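Local structure of mevalonate diphosphate decarboxylase (Legionella pneumophila, 3LTO) at residues A[8-13]-A[150-155]. The protein probably catalyses the ATP-dependent decarboxylation of mevalonate diphosphate to isopentenyl diphosphate. Sequence-based numbering, arbitrary orientation.
Sequences PANIAL and SCRSFY. With SO4 (sulfate ion), chain C.
Asn10 crosses the side chain of Arg152 at about a right angle, the amide and guanidinium planes standing 85° apart, with its ND2 3.6 Å from Arg152 CB and its OD1 2.6 Å from Arg152 NH1. The same amide shows how one polar group can serve two neighbours: Asn10 ND2 donates in its own plane to Ser153 OG (3.0 Å), and also to the carbonyl of Ser149. With CG between the backbone N and the carbonyl carbon (chi1 77°), the amide of Asn10 is turned toward Ser153 and Arg152. Ser153 OG passes the chain of bonds on, donating to Pro8 O at 2.7 Å, so one hydroxyl ties strand 2-12 to the turn of 150-155 through backbone and side chain alike. Arg152 is bent at chi3 (-111°); Ala12 CB sits over one face of its guanidinium, near the rim, while NE bonds to Ser31 and NH2 grips sulfate O2 in a nearly straight bond of 2.7 Å. Tyr16 and Met17 backbone N and Ser149 OG also hydrogen-bond the sulfate. The Ser149/Arg152 loop facing the turn after strand 2-12 is consistent with the mevalonate-diphosphate site of this GHMP-family enzyme, where the sulfate, probably from the crystallisation liquor, may stand in for a phosphate.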
loop_
_atom_site.group_PDB
_atom_site.type_symbol
_atom_site.label_atom_id
_atom_site.label_comp_id
_atom_site.label_asym_id
_atom_site.label_seq_id
_atom_site.Cartn_x
_atom_site.Cartn_y
_atom_site.Cartn_z
ATOM N N PRO A 8 -9.702 -13.902 15.020
ATOM C CA PRO A 8 -9.963 -15.136 14.286
ATOM C C PRO A 8 -8.808 -15.574 13.397
ATOM O O PRO A 8 -7.967 -14.769 13.006
ATOM C CB PRO A 8 -11.198 -14.786 13.478
ATOM C CG PRO A 8 -10.936 -13.357 13.109
ATOM C CD PRO A 8 -10.373 -12.751 14.389
ATOM N N ALA A 9 -8.759 -16.862 13.091
ATOM C CA ALA A 9 -7.730 -17.367 12.202
ATOM C C ALA A 9 -8.282 -17.144 10.801
ATOM O O ALA A 9 -9.450 -16.787 10.638
ATOM C CB ALA A 9 -7.502 -18.844 12.441
ATOM N N ASN A 10 -7.454 -17.329 9.790
ATOM C CA ASN A 10 -7.931 -17.159 8.432
ATOM C C ASN A 10 -7.168 -18.136 7.566
ATOM O O ASN A 10 -6.045 -18.516 7.899
ATOM C CB ASN A 10 -7.736 -15.706 7.963
ATOM C CG ASN A 10 -6.301 -15.387 7.582
ATOM O OD1 ASN A 10 -5.789 -15.875 6.571
ATOM N ND2 ASN A 10 -5.644 -14.560 8.393
ATOM N N ILE A 11 -7.799 -18.563 6.476
ATOM C CA ILE A 11 -7.201 -19.520 5.548
ATOM C C ILE A 11 -7.111 -18.932 4.134
ATOM O O ILE A 11 -8.116 -18.556 3.527
ATOM C CB ILE A 11 -8.024 -20.822 5.503
ATOM C CG1 ILE A 11 -7.377 -21.815 4.538
ATOM C CG2 ILE A 11 -9.451 -20.522 5.074
ATOM C CD1 ILE A 11 -6.010 -22.289 4.968
ATOM N N ALA A 12 -5.891 -18.866 3.618
ATOM C CA ALA A 12 -5.635 -18.309 2.300
ATOM C C ALA A 12 -5.902 -19.239 1.118
ATOM O O ALA A 12 -5.478 -20.394 1.111
ATOM C CB ALA A 12 -4.191 -17.799 2.245
ATOM N N LEU A 13 -6.625 -18.720 0.128
ATOM C CA LEU A 13 -6.924 -19.447 -1.108
ATOM C C LEU A 13 -5.765 -19.140 -2.077
ATOM O O LEU A 13 -5.343 -20.004 -2.856
ATOM C CB LEU A 13 -8.269 -18.986 -1.685
ATOM C CG LEU A 13 -9.528 -19.676 -1.134
ATOM C CD1 LEU A 13 -9.468 -19.734 0.374
ATOM C CD2 LEU A 13 -10.779 -18.946 -1.591
ATOM N N SER A 150 -1.349 -12.385 9.771
ATOM C CA SER A 150 -2.275 -11.805 10.732
ATOM C C SER A 150 -3.049 -10.564 10.291
ATOM O O SER A 150 -4.150 -10.333 10.790
ATOM C CB SER A 150 -1.560 -11.512 12.055
ATOM O OG SER A 150 -0.746 -10.365 11.956
ATOM N N CYS A 151 -2.498 -9.768 9.372
ATOM C CA CYS A 151 -3.203 -8.560 8.944
ATOM C C CYS A 151 -4.527 -8.879 8.273
ATOM O O CYS A 151 -5.434 -8.046 8.246
ATOM C CB CYS A 151 -2.326 -7.689 8.021
ATOM S SG CYS A 151 -2.121 -8.214 6.291
ATOM N N ARG A 152 -4.641 -10.094 7.747
ATOM C CA ARG A 152 -5.866 -10.535 7.087
ATOM C C ARG A 152 -6.959 -10.935 8.066
ATOM O O ARG A 152 -8.127 -11.069 7.681
ATOM C CB ARG A 152 -5.584 -11.719 6.173
ATOM C CG ARG A 152 -4.949 -11.358 4.863
ATOM C CD ARG A 152 -5.009 -12.541 3.930
ATOM N NE ARG A 152 -3.695 -13.102 3.681
ATOM C CZ ARG A 152 -3.212 -14.192 4.260
ATOM N NH1 ARG A 152 -3.934 -14.863 5.139
ATOM N NH2 ARG A 152 -1.996 -14.607 3.945
ATOM N N SER A 153 -6.594 -11.132 9.330
ATOM C CA SER A 153 -7.584 -11.529 10.328
ATOM C C SER A 153 -8.440 -10.379 10.855
ATOM O O SER A 153 -9.390 -10.607 11.597
ATOM C CB SER A 153 -6.902 -12.247 11.495
ATOM O OG SER A 153 -6.473 -13.538 11.094
ATOM N N PHE A 154 -8.101 -9.153 10.458
ATOM C CA PHE A 154 -8.825 -7.955 10.877
ATOM C C PHE A 154 -10.037 -7.660 9.990
ATOM O O PHE A 154 -10.726 -6.651 10.178
ATOM C CB PHE A 154 -7.876 -6.749 10.860
ATOM C CG PHE A 154 -6.875 -6.759 11.976
ATOM C CD1 PHE A 154 -7.154 -6.119 13.179
ATOM C CD2 PHE A 154 -5.689 -7.478 11.861
ATOM C CE1 PHE A 154 -6.272 -6.202 14.255
ATOM C CE2 PHE A 154 -4.796 -7.568 12.936
ATOM C CZ PHE A 154 -5.091 -6.930 14.132
ATOM N N TYR A 155 -10.293 -8.533 9.021
ATOM C CA TYR A 155 -11.412 -8.343 8.105
ATOM C C TYR A 155 -12.144 -9.661 7.921
ATOM O O TYR A 155 -11.564 -10.724 8.113
ATOM C CB TYR A 155 -10.890 -7.835 6.757
ATOM C CG TYR A 155 -10.000 -6.619 6.903
ATOM C CD1 TYR A 155 -10.541 -5.335 6.955
ATOM C CD2 TYR A 155 -8.619 -6.760 7.061
ATOM C CE1 TYR A 155 -9.735 -4.220 7.165
ATOM C CE2 TYR A 155 -7.801 -5.648 7.275
ATOM C CZ TYR A 155 -8.369 -4.383 7.329
ATOM O OH TYR A 155 -7.577 -3.284 7.576
HETATM S S SO4 C . -0.420 -17.446 3.746
HETATM O O1 SO4 C . -1.058 -16.739 2.622
HETATM O O2 SO4 C . -0.822 -16.784 4.991
HETATM O O3 SO4 C . -0.871 -18.845 3.742
HETATM O O4 SO4 C . 1.043 -17.413 3.640
#